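PDB 5WH8: putative carbohydrate-active enzyme from Uncultured organism, which probably hydrolyses O-glycosidic bonds in cellulose or related glycans through this glycoside hydrolase family 5 domain, one part of a longer multi-modular protein. Local coordinates for residues Asp190-Gln196 with Lys222-Ala226; His215-Arg220 with Glu253-Trp257. One frame throughout, in Å; residues are numbered along the deposited sequence. Where two conformers were deposited one is given.

How the interactions relate
Helix 217-228 touches a neighbour on each of two flanks in this TIM barrel, with different chemistry in each contact. In interaction 1 its middle meets the short helix 191-194, which comes before strand 204-211; in interaction 2 its first turn and the residues just before it meet helix 251-263, which follows strand 233-239. Both contacts are partly buried, with centres about 15 Å apart, and each sets apolar packing nearest the barrel wall. Interaction 1 joins one lysine to two aspartates beside small valine and alanine side chains. Interaction 2 replaces that layer with a buried tryptophan, across whose face an arginine runs to reach a glutamate.

Interaction 1 of 2, residues Asp190-Gln196 with Lys222-Ala226; sequences DVDLAAQ and KAQVA
Lys222 reaches Asp192 through a bent chain: it turns at chi3 (63°) and chi4 (62°), which curls its NZ back towards helix 191-194, while Asp192 sets its CG between its own backbone N and carbonyl carbon. The contact packs this short helix, which precedes strand 204-211, against outer helix 217-228 of the (beta/alpha)8 barrel. Lys222 NZ forms salt bridges with two carboxylates: 2.8 Å to Asp192 OD1, reached on the syn side and close to the carboxylate plane, and 2.8 Å to Asp190 OD1, reached on the anti side and 32° out of plane. The second oxygen of Asp190, OD2, is bonded to Thr186. Nearer the barrel wall the two segments pack through small groups. Val191 places CG2 3.7 Å from Ala223 CA and 3.8 Å from Ala226 CB, and the Ala195 methyl lies against Ala226; Leu233 of strand 233-239 backs both Val191 and Ala223. Towards the outside, Val225 CG1 touches Asp192 CB at 3.8 Å. Gln196 NE2 donates a hydrogen bond back to Asp192 O. Two carboxylates around a single ammonium would be expected to favour the charged lysine, and sharing that cation should ease the repulsion between Asp190 and Asp192.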
ATOM      1  N   ASP A 190      -0.132 -15.247  -5.344  1.00 12.31           N
ATOM      2  CA  ASP A 190      -0.322 -16.607  -4.794  1.00 11.25           C
ATOM      3  C   ASP A 190      -0.741 -16.597  -3.303  1.00 11.15           C
ATOM      4  O   ASP A 190      -0.158 -17.277  -2.445  1.00 11.95           O
ATOM      5  CB  ASP A 190       0.950 -17.444  -5.008  1.00 11.74           C
ATOM      6  CG  ASP A 190       1.223 -17.750  -6.487  1.00 14.39           C
ATOM      7  OD1 ASP A 190       0.326 -17.587  -7.350  1.00 13.88           O
ATOM      8  OD2 ASP A 190       2.368 -18.132  -6.806  1.00 13.70           O
ATOM      9  N   VAL A 191      -1.782 -15.837  -3.014  1.00 12.37           N
ATOM     10  CA  VAL A 191      -2.335 -15.788  -1.678  1.00 10.53           C
ATOM     11  C   VAL A 191      -2.903 -17.156  -1.287  1.00 10.16           C
ATOM     12  O   VAL A 191      -2.897 -17.493  -0.104  1.00 12.33           O
ATOM     13  CB  VAL A 191      -3.422 -14.663  -1.565  1.00 12.27           C
ATOM     14  CG1 VAL A 191      -2.748 -13.295  -1.660  1.00 14.16           C
ATOM     15  CG2 VAL A 191      -4.496 -14.789  -2.644  1.00 12.30           C
ATOM     16  N   ASP A 192      -3.386 -17.921  -2.270  1.00 12.12           N
ATOM     17  CA  ASP A 192      -3.914 -19.257  -1.996  1.00 11.69           C
ATOM     18  C   ASP A 192      -2.829 -20.217  -1.541  1.00 12.61           C
ATOM     19  O   ASP A 192      -3.111 -21.148  -0.776  1.00 14.20           O
ATOM     20  CB  ASP A 192      -4.637 -19.826  -3.218  1.00 10.64           C
ATOM     21  CG  ASP A 192      -3.792 -19.838  -4.478  1.00 15.29           C
ATOM     22  OD1 ASP A 192      -3.116 -18.838  -4.789  1.00 12.96           O
ATOM     23  OD2 ASP A 192      -3.826 -20.862  -5.201  1.00 14.73           O
ATOM     24  N   LEU A 193      -1.598 -20.008  -2.002  1.00 13.12           N
ATOM     25  CA  LEU A 193      -0.486 -20.845  -1.558  1.00 12.20           C
ATOM     26  C   LEU A 193       0.007 -20.427  -0.176  1.00 13.77           C
ATOM     27  O   LEU A 193       0.367 -21.268   0.635  1.00 14.15           O
ATOM     28  CB  LEU A 193       0.652 -20.794  -2.576  1.00 14.72           C
ATOM     29  CG  LEU A 193       0.276 -21.224  -3.990  1.00 16.03           C
ATOM     30  CD1 LEU A 193       1.488 -21.231  -4.913  1.00 16.16           C
ATOM     31  CD2 LEU A 193      -0.432 -22.569  -3.991  1.00 18.22           C
ATOM     32  N   ALA A 194       0.016 -19.127   0.110  1.00 10.84           N
ATOM     33  CA  ALA A 194       0.312 -18.679   1.455  1.00 10.10           C
ATOM     34  C   ALA A 194      -0.680 -19.269   2.475  1.00 14.16           C
ATOM     35  O   ALA A 194      -0.310 -19.598   3.611  1.00 14.35           O
ATOM     36  CB  ALA A 194       0.306 -17.159   1.508  1.00 11.44           C
ATOM     37  N   ALA A 195      -1.926 -19.403   2.050  1.00 11.72           N
ATOM     38  CA  ALA A 195      -3.003 -19.904   2.914  1.00 12.39           C
ATOM     39  C   ALA A 195      -2.790 -21.357   3.328  1.00 16.43           C
ATOM     40  O   ALA A 195      -3.435 -21.819   4.277  1.00 17.62           O
ATOM     41  CB  ALA A 195      -4.320 -19.773   2.224  1.00 13.26           C
ATOM     42  N   GLN A 196      -1.923 -22.077   2.619  1.00 16.07           N
ATOM     43  CA  GLN A 196      -1.630 -23.480   2.969  1.00 16.36           C
ATOM     44  C   GLN A 196      -0.681 -23.586   4.174  1.00 21.96           C
ATOM     45  O   GLN A 196      -0.617 -24.631   4.826  1.00 20.36           O
ATOM     46  CB  GLN A 196      -1.025 -24.239   1.775  1.00 17.02           C
ATOM     47  CG  GLN A 196      -1.801 -24.104   0.468  1.00 19.29           C
ATOM     48  CD  GLN A 196      -3.244 -24.599   0.563  1.00 29.86           C
ATOM     49  OE1 GLN A 196      -3.508 -25.695   1.065  1.00 32.45           O
ATOM     50  NE2 GLN A 196      -4.185 -23.796   0.071  1.00 22.38           N
ATOM     51  N   LYS A 222      -8.407 -17.555  -6.876  1.00  9.61           N
ATOM     52  CA  LYS A 222      -7.260 -17.760  -5.987  1.00  9.11           C
ATOM     53  C   LYS A 222      -7.415 -16.970  -4.684  1.00 10.55           C
ATOM     54  O   LYS A 222      -7.168 -17.478  -3.586  1.00 10.16           O
ATOM     55  CB  LYS A 222      -5.952 -17.340  -6.683  1.00  9.99           C
ATOM     56  CG  LYS A 222      -5.471 -18.373  -7.701  1.00 11.73           C
ATOM     57  CD  LYS A 222      -4.500 -17.817  -8.753  1.00 11.96           C
ATOM     58  CE  LYS A 222      -3.172 -17.294  -8.172  1.00 14.04           C
ATOM     59  NZ  LYS A 222      -2.358 -18.336  -7.489  1.00 13.92           N
ATOM     60  N   ALA A 223      -7.839 -15.719  -4.811  1.00  9.90           N
ATOM     61  CA  ALA A 223      -8.039 -14.889  -3.630  1.00  9.74           C
ATOM     62  C   ALA A 223      -9.143 -15.469  -2.752  1.00 11.30           C
ATOM     63  O   ALA A 223      -9.035 -15.464  -1.510  1.00 10.93           O
ATOM     64  CB  ALA A 223      -8.364 -13.456  -4.021  1.00 11.28           C
ATOM     65  N   GLN A 224     -10.207 -15.989  -3.378  1.00 10.97           N
ATOM     66  CA  GLN A 224     -11.310 -16.559  -2.592  1.00 10.86           C
ATOM     67  C   GLN A 224     -10.861 -17.799  -1.818  1.00 10.96           C
ATOM     68  O   GLN A 224     -11.353 -18.032  -0.699  1.00 11.07           O
ATOM     69  CB  GLN A 224     -12.519 -16.906  -3.478  1.00 10.65           C
ATOM     70  CG  GLN A 224     -13.784 -17.228  -2.680  1.00 11.89           C
ATOM     71  CD  GLN A 224     -14.273 -16.022  -1.937  1.00 14.64           C
ATOM     72  OE1 GLN A 224     -14.448 -14.965  -2.545  1.00 15.08           O
ATOM     73  NE2 GLN A 224     -14.463 -16.148  -0.622  1.00 13.08           N
ATOM     74  N   VAL A 225      -9.968 -18.613  -2.396  1.00 10.14           N
ATOM     75  CA  VAL A 225      -9.382 -19.736  -1.646  1.00  9.66           C
ATOM     76  C   VAL A 225      -8.704 -19.218  -0.368  1.00 10.63           C
ATOM     77  O   VAL A 225      -8.918 -19.750   0.717  1.00 10.17           O
ATOM     78  CB  VAL A 225      -8.361 -20.565  -2.494  1.00 10.02           C
ATOM     79  CG1 VAL A 225      -7.638 -21.608  -1.611  1.00 13.68           C
ATOM     80  CG2 VAL A 225      -9.058 -21.233  -3.681  1.00 13.11           C
ATOM     81  N   ALA A 226      -7.901 -18.160  -0.488  1.00 11.54           N
ATOM     82  CA  ALA A 226      -7.234 -17.593   0.683  1.00 11.61           C
ATOM     83  C   ALA A 226      -8.201 -17.061   1.729  1.00 10.97           C
ATOM     84  O   ALA A 226      -8.010 -17.270   2.928  1.00 11.17           O
ATOM     85  CB  ALA A 226      -6.270 -16.473   0.258  1.00 11.69           C
TER

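Interaction 2 of 2, residues His215-Arg220 with Glu253-Trp257; sequences HTQYLR and ECNTW. With EDO (1,2-ethanediol), chain N.
Trp257 and Arg220 present two flat groups set 75° apart, so the guanidinium stands on the indole instead of stacking on it. The contact joins neighbouring outer helices of the (beta/alpha)8, or TIM, barrel, 217-228 and 251-263. One indole face receives the arginine: Arg220 CG lies over the six-membered ring, a CH-pi contact 3.6 Å from its centroid, while CZ is 4.5 Å from the centroid of the five-membered ring in a cation-pi arrangement. At the indole edge are the His215 carbonyl and Leu219, whose CG comes within 3.9 Å of Trp257 CH2. The guanidinium has Thr256 CG2 centred over one face and the backbone carbon of Thr216 offset over the opposite one, with the Glu253 carboxylate at its edge. On the barrel side, Trp257 stacks with Phe210 of strand 204-211, which also touches Leu219.

A bend at chi3 turns the arginine's head towards Glu253, which approaches from the opposite direction, bent at its own chi2. The salt bridge is end-on, with both terminal nitrogens donating to one oxygen: Arg220 NH1 is 2.8 Å from Glu253 OE2, nearly in line with its C-O bond, and NH2 is met by the syn lone pair of the same oxygen. The two planes are nearly coplanar; the groups on the guanidinium's two faces should help keep it in this orientation, and a water linking Glu253 OE1 to Thr216 OG1 gives the carboxylate a second point of attachment. At the start of helix 217-228, a 1,2-ethanediol molecule, probably from the crystallisation liquor, accepts a bond from Thr216 N through O1. The indole N-H is satisfied by backbone: Trp257 NE1 donates to His215 O at 2.9 Å, almost straight at 166°, with the acceptor in the ring plane but the donor 44° above the carbonyl plane.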
ATOM      1  N   HIS A 215      -5.463  -9.465 -15.289  1.00  9.76           N
ATOM      2  CA  HIS A 215      -5.948 -10.452 -14.309  1.00 14.82           C
ATOM      3  C   HIS A 215      -7.459 -10.389 -14.196  1.00 14.31           C
ATOM      4  O   HIS A 215      -8.037  -9.324 -14.090  1.00 13.17           O
ATOM      5  CB  HIS A 215      -5.306 -10.212 -12.941  1.00 12.11           C
ATOM      6  CG  HIS A 215      -3.824 -10.074 -13.011  1.00 10.56           C
ATOM      7  ND1 HIS A 215      -3.172  -8.878 -12.810  1.00 10.39           N
ATOM      8  CD2 HIS A 215      -2.866 -10.979 -13.307  1.00 13.72           C
ATOM      9  CE1 HIS A 215      -1.875  -9.052 -12.976  1.00 14.87           C
ATOM     10  NE2 HIS A 215      -1.661 -10.323 -13.268  1.00 14.66           N
ATOM     11  N   THR A 216      -8.098 -11.548 -14.224  1.00 11.73           N
ATOM     12  CA  THR A 216      -9.548 -11.604 -14.192  1.00 12.55           C
ATOM     13  C   THR A 216     -10.003 -12.716 -13.217  1.00 11.94           C
ATOM     14  O   THR A 216      -9.490 -12.793 -12.104  1.00 11.84           O
ATOM     15  CB  THR A 216     -10.108 -11.760 -15.625  1.00 17.91           C
ATOM     16  OG1 THR A 216     -11.534 -11.836 -15.587  1.00 32.17           O
ATOM     17  CG2 THR A 216      -9.539 -12.964 -16.314  1.00 10.49           C
ATOM     18  N   GLN A 217     -10.956 -13.551 -13.633  0.62 12.07           N
ATOM     19  CA  GLN A 217     -11.572 -14.521 -12.720  0.62 11.61           C
ATOM     20  C   GLN A 217     -10.584 -15.417 -11.987  0.62 10.88           C
ATOM     21  O   GLN A 217     -10.743 -15.668 -10.791  0.62 10.34           O
ATOM     22  CB  GLN A 217     -12.551 -15.432 -13.460  0.62 12.65           C
ATOM     23  CG  GLN A 217     -13.258 -16.424 -12.501  0.62  8.41           C
ATOM     24  CD  GLN A 217     -14.108 -17.446 -13.223  0.62 10.21           C
ATOM     25  OE1 GLN A 217     -14.751 -17.138 -14.227  0.62 13.39           O
ATOM     26  NE2 GLN A 217     -14.095 -18.692 -12.721  0.62 11.34           N
ATOM     27  N   TYR A 218      -9.605 -15.949 -12.708  1.00 12.31           N
ATOM     28  CA  TYR A 218      -8.637 -16.888 -12.110  1.00 11.29           C
ATOM     29  C   TYR A 218      -8.019 -16.317 -10.830  1.00 12.19           C
ATOM     30  O   TYR A 218      -7.892 -17.014  -9.808  1.00 11.75           O
ATOM     31  CB  TYR A 218      -7.526 -17.241 -13.110  1.00 14.11           C
ATOM     32  CG  TYR A 218      -6.401 -18.186 -12.644  1.00 22.10           C
ATOM     33  CD1 TYR A 218      -6.599 -19.172 -11.669  1.00 18.22           C
ATOM     34  CD2 TYR A 218      -5.131 -18.092 -13.205  1.00 31.38           C
ATOM     35  CE1 TYR A 218      -5.554 -20.035 -11.289  1.00 17.70           C
ATOM     36  CE2 TYR A 218      -4.096 -18.932 -12.824  1.00 41.30           C
ATOM     37  CZ  TYR A 218      -4.307 -19.898 -11.873  1.00 27.51           C
ATOM     38  OH  TYR A 218      -3.249 -20.717 -11.524  1.00 24.27           O
ATOM     39  N   LEU A 219      -7.625 -15.044 -10.871  1.00 11.65           N
ATOM     40  CA  LEU A 219      -7.020 -14.438  -9.697  1.00  9.49           C
ATOM     41  C   LEU A 219      -8.036 -14.182  -8.581  1.00 10.42           C
ATOM     42  O   LEU A 219      -7.698 -14.334  -7.411  1.00 10.74           O
ATOM     43  CB  LEU A 219      -6.291 -13.132 -10.080  1.00  9.92           C
ATOM     44  CG  LEU A 219      -5.415 -12.539  -8.964  1.00 10.11           C
ATOM     45  CD1 LEU A 219      -4.391 -13.542  -8.402  1.00 12.12           C
ATOM     46  CD2 LEU A 219      -4.719 -11.270  -9.502  1.00 10.49           C
ATOM     47  N   ARG A 220      -9.266 -13.784  -8.927  1.00 11.07           N
ATOM     48  CA  ARG A 220     -10.327 -13.654  -7.919  1.00 10.68           C
ATOM     49  C   ARG A 220     -10.597 -14.999  -7.244  1.00 11.96           C
ATOM     50  O   ARG A 220     -10.811 -15.062  -6.033  1.00 10.90           O
ATOM     51  CB  ARG A 220     -11.620 -13.086  -8.534  1.00 11.56           C
ATOM     52  CG  ARG A 220     -11.497 -11.590  -8.891  1.00 12.22           C
ATOM     53  CD  ARG A 220     -12.806 -10.965  -9.319  1.00 11.85           C
ATOM     54  NE  ARG A 220     -13.262 -11.426 -10.631  1.00 12.20           N
ATOM     55  CZ  ARG A 220     -12.959 -10.843 -11.795  1.00 12.26           C
ATOM     56  NH1 ARG A 220     -12.146  -9.787 -11.840  1.00 11.89           N
ATOM     57  NH2 ARG A 220     -13.441 -11.323 -12.935  1.00 15.52           N
ATOM     58  N   GLU A 253     -13.606  -4.287 -16.641  1.00 12.17           N
ATOM     59  CA  GLU A 253     -13.030  -5.338 -15.806  1.00 11.47           C
ATOM     60  C   GLU A 253     -12.657  -4.746 -14.436  1.00 10.37           C
ATOM     61  O   GLU A 253     -12.828  -5.401 -13.394  1.00 12.05           O
ATOM     62  CB  GLU A 253     -11.814  -6.008 -16.476  1.00 13.94           C
ATOM     63  CG  GLU A 253     -11.187  -7.161 -15.660  1.00 14.92           C
ATOM     64  CD  GLU A 253     -12.099  -8.380 -15.529  1.00 19.41           C
ATOM     65  OE1 GLU A 253     -12.944  -8.611 -16.436  1.00 18.02           O
ATOM     66  OE2 GLU A 253     -11.956  -9.115 -14.527  1.00 16.71           O
ATOM     67  N   CYS A 254     -12.175  -3.506 -14.404  1.00 10.66           N
ATOM     68  CA  CYS A 254     -11.885  -2.890 -13.109  1.00 10.27           C
ATOM     69  C   CYS A 254     -13.173  -2.723 -12.293  1.00 11.19           C
ATOM     70  O   CYS A 254     -13.152  -2.888 -11.082  1.00 10.85           O
ATOM     71  CB  CYS A 254     -11.165  -1.551 -13.270  1.00 10.02           C
ATOM     72  SG  CYS A 254     -10.277  -1.041 -11.771  1.00 12.84           S
ATOM     73  N   ASN A 255     -14.288  -2.408 -12.951  1.00 10.29           N
ATOM     74  CA  ASN A 255     -15.569  -2.317 -12.219  1.00 10.69           C
ATOM     75  C   ASN A 255     -15.933  -3.662 -11.576  1.00 11.07           C
ATOM     76  O   ASN A 255     -16.398  -3.711 -10.440  1.00 12.20           O
ATOM     77  CB  ASN A 255     -16.693  -1.845 -13.146  1.00 11.81           C
ATOM     78  CG  ASN A 255     -16.664  -0.338 -13.409  1.00 11.20           C
ATOM     79  OD1 ASN A 255     -16.053   0.428 -12.670  1.00 14.76           O
ATOM     80  ND2 ASN A 255     -17.374   0.094 -14.452  1.00 16.07           N
ATOM     81  N   THR A 256     -15.703  -4.753 -12.295  1.00 12.02           N
ATOM     82  CA  THR A 256     -15.913  -6.091 -11.737  1.00 10.27           C
ATOM     83  C   THR A 256     -15.059  -6.318 -10.496  1.00 10.59           C
ATOM     84  O   THR A 256     -15.576  -6.761  -9.466  1.00 12.50           O
ATOM     85  CB  THR A 256     -15.621  -7.182 -12.787  1.00 12.01           C
ATOM     86  OG1 THR A 256     -16.521  -7.012 -13.893  1.00 13.82           O
ATOM     87  CG2 THR A 256     -15.778  -8.585 -12.226  1.00 12.60           C
ATOM     88  N   TRP A 257     -13.770  -5.990 -10.583  1.00  8.78           N
ATOM     89  CA  TRP A 257     -12.887  -6.065  -9.439  1.00  8.37           C
ATOM     90  C   TRP A 257     -13.364  -5.171  -8.291  1.00  9.33           C
ATOM     91  O   TRP A 257     -13.267  -5.573  -7.134  1.00 10.14           O
ATOM     92  CB  TRP A 257     -11.468  -5.669  -9.827  1.00  8.20           C
ATOM     93  CG  TRP A 257     -10.622  -6.776 -10.400  1.00  9.10           C
ATOM     94  CD1 TRP A 257     -10.291  -6.974 -11.718  1.00  8.71           C
ATOM     95  CD2 TRP A 257      -9.932  -7.803  -9.666  1.00  9.17           C
ATOM     96  NE1 TRP A 257      -9.454  -8.047 -11.841  1.00 10.53           N
ATOM     97  CE2 TRP A 257      -9.223  -8.584 -10.606  1.00  9.41           C
ATOM     98  CE3 TRP A 257      -9.840  -8.136  -8.317  1.00 10.19           C
ATOM     99  CZ2 TRP A 257      -8.446  -9.680 -10.230  1.00  9.68           C
ATOM    100  CZ3 TRP A 257      -9.073  -9.223  -7.949  1.00 10.09           C
ATOM    101  CH2 TRP A 257      -8.380  -9.978  -8.900  1.00  9.67           C
TER
HETATM  102  C1  EDO N 413      -5.185 -14.606 -14.233  1.00 35.43           C
HETATM  103  O1  EDO N 413      -6.400 -13.955 -13.795  1.00 24.34           O
HETATM  104  C2  EDO N 413      -3.988 -14.396 -13.307  1.00 20.68           C
HETATM  105  O2  EDO N 413      -3.809 -15.479 -12.387  1.00 40.35           O
HETATM  106  O   HOH W   1     -14.221 -10.916 -16.093  1.00 33.94           O